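Local coordinates for protein RpfR (Cronobacter turicensis, PDB 6DGG) that contains a PAS domain, a small sensory-type module with a pocket that holds lauric acid, at residues Ser8-Leu13 against Ile103-Asp108. Numbering follows the deposited sequence. Where two conformers were deposited one is given.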
loop_
_atom_site.group_PDB
_atom_site.type_symbol
_atom_site.label_atom_id
_atom_site.label_comp_id
_atom_site.label_asym_id
_atom_site.label_seq_id
_atom_site.Cartn_x
_atom_site.Cartn_y
_atom_site.Cartn_z
ATOM N N SER A 8 11.182 1.865 -3.868
ATOM C CA SER A 8 9.885 1.231 -3.743
ATOM C C SER A 8 9.090 1.924 -2.654
ATOM O O SER A 8 9.654 2.425 -1.682
ATOM C CB SER A 8 10.055 -0.222 -3.344
ATOM O OG SER A 8 10.942 -0.886 -4.223
ATOM N N VAL A 9 7.774 1.937 -2.820
ATOM C CA VAL A 9 6.856 2.340 -1.761
ATOM C C VAL A 9 6.479 1.086 -0.983
ATOM O O VAL A 9 5.925 0.131 -1.543
ATOM C CB VAL A 9 5.626 3.073 -2.323
ATOM C CG1 VAL A 9 6.051 4.402 -2.922
ATOM C CG2 VAL A 9 4.883 2.242 -3.355
ATOM N N ILE A 10 6.859 1.053 0.288
ATOM C CA ILE A 10 6.711 -0.124 1.137
ATOM C C ILE A 10 5.708 0.222 2.228
ATOM O O ILE A 10 5.959 1.102 3.057
ATOM C CB ILE A 10 8.060 -0.552 1.743
ATOM C CG1 ILE A 10 9.085 -0.821 0.634
ATOM C CG2 ILE A 10 7.892 -1.768 2.616
ATOM C CD1 ILE A 10 8.666 -1.850 -0.421
ATOM N N VAL A 11 4.570 -0.463 2.221
ATOM C CA VAL A 11 3.484 -0.222 3.161
ATOM C C VAL A 11 3.072 -1.567 3.742
ATOM O O VAL A 11 2.876 -2.537 3.000
ATOM C CB VAL A 11 2.304 0.479 2.461
ATOM C CG1 VAL A 11 1.155 0.732 3.432
ATOM C CG2 VAL A 11 2.766 1.801 1.825
ATOM N N ILE A 12 2.977 -1.638 5.068
ATOM C CA ILE A 12 2.551 -2.846 5.760
ATOM C C ILE A 12 1.153 -2.599 6.306
ATOM O O ILE A 12 0.892 -1.549 6.902
ATOM C CB ILE A 12 3.540 -3.233 6.869
ATOM C CG1 ILE A 12 4.932 -3.431 6.262
ATOM C CG2 ILE A 12 3.074 -4.495 7.592
ATOM C CD1 ILE A 12 6.011 -3.747 7.280
ATOM N N LEU A 13 0.254 -3.554 6.068
ATOM C CA LEU A 13 -1.161 -3.427 6.390
ATOM C C LEU A 13 -1.590 -4.581 7.280
ATOM O O LEU A 13 -1.020 -5.673 7.226
ATOM C CB LEU A 13 -2.007 -3.540 5.122
ATOM C CG LEU A 13 -1.728 -2.588 3.967
ATOM C CD1 LEU A 13 -2.613 -2.936 2.779
ATOM C CD2 LEU A 13 -1.950 -1.157 4.398
ATOM N N ILE A 103 2.732 -7.342 3.667
ATOM C CA ILE A 103 3.760 -6.440 3.155
ATOM C C ILE A 103 3.408 -6.117 1.712
ATOM O O ILE A 103 3.310 -7.022 0.876
ATOM C CB ILE A 103 5.154 -7.079 3.222
ATOM C CG1 ILE A 103 5.540 -7.456 4.645
ATOM C CG2 ILE A 103 6.212 -6.119 2.662
ATOM C CD1 ILE A 103 6.714 -8.415 4.678
ATOM N N CYS A 104 3.233 -4.835 1.408
ATOM C CA CYS A 104 2.966 -4.374 0.048
ATOM C C CYS A 104 4.204 -3.660 -0.476
ATOM O O CYS A 104 4.588 -2.610 0.043
ATOM C CB CYS A 104 1.752 -3.450 0.012
ATOM S SG CYS A 104 0.284 -4.215 0.733
ATOM N N SER A 105 4.813 -4.217 -1.517
ATOM C CA SER A 105 6.074 -3.725 -2.058
ATOM C C SER A 105 5.798 -3.147 -3.446
ATOM O O SER A 105 5.642 -3.899 -4.419
ATOM C CB SER A 105 7.082 -4.871 -2.096
ATOM O OG SER A 105 8.290 -4.508 -2.738
ATOM N N GLY A 106 5.755 -1.821 -3.538
ATOM C CA GLY A 106 5.260 -1.129 -4.723
ATOM C C GLY A 106 6.326 -0.442 -5.558
ATOM O O GLY A 106 7.276 0.137 -5.029
ATOM N N THR A 107 6.126 -0.495 -6.873
ATOM C CA THR A 107 6.913 0.245 -7.852
ATOM C C THR A 107 5.967 1.144 -8.641
ATOM O O THR A 107 4.894 0.700 -9.074
ATOM C CB THR A 107 7.624 -0.717 -8.816
ATOM O OG1 THR A 107 8.480 -1.590 -8.076
ATOM C CG2 THR A 107 8.460 0.039 -9.855
ATOM N N ASP A 108 6.355 2.405 -8.819
ATOM C CA ASP A 108 5.600 3.321 -9.677
ATOM C C ASP A 108 5.809 2.914 -11.137
ATOM O O ASP A 108 6.914 3.046 -11.674
ATOM C CB ASP A 108 6.066 4.753 -9.414
ATOM C CG ASP A 108 5.303 5.804 -10.217
ATOM O OD1 ASP A 108 4.554 5.444 -11.148
ATOM O OD2 ASP A 108 5.490 7.011 -9.915
HETATM O O HOH W 1 10.609 -0.450 -7.010
#
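Ile103 faces Ile12 in a non-hydrogen-bonded pair where the first and last strands of the PAS fold lie side by side and antiparallel, with 102-108 in the middle of the 2-1-5-4-3 sheet; the isoleucine CG1 atoms come no closer than 4.4 Å. Cys104 follows on the other face, level with Val11, and here the backbone bonds in both directions. Cys104 N-H donates to Val11 O, nearly in line with that carbonyl, while Val11 N reaches Cys104 O at 3.1 Å over an almost straight N-H...O of 169°. Beside the backbone N (chi1 -55°), the sulfur of Cys104 sits next to the end of Leu13, with SG 3.8 Å from Leu13 CD1. Both Val11 and Cys104 touch the lauric acid, making this face of the strand pair part of the pocket wall. Ser105 returns to the Ile10 face, where the end of Ile10 reaches across, its CD1 3.6 Å from Ser105 CA. Gly106 forms a second hydrogen-bonded pair, with Val9: Gly106 N to Val9 O at 2.8 Å and Val9 N to Gly106 O, the latter more bent (144°). Without a side chain at Gly106, Val9 CG2 can settle over the backbone, 3.7 Å from Gly106 CA, while Leu25, Ser26 and Tyr29 of helix 24-30 pack against Val9. Beyond the last backbone bond, one water bridges two side chains, 2.6 Å from Thr107 OG1 and 2.8 Å from Ser8 OG.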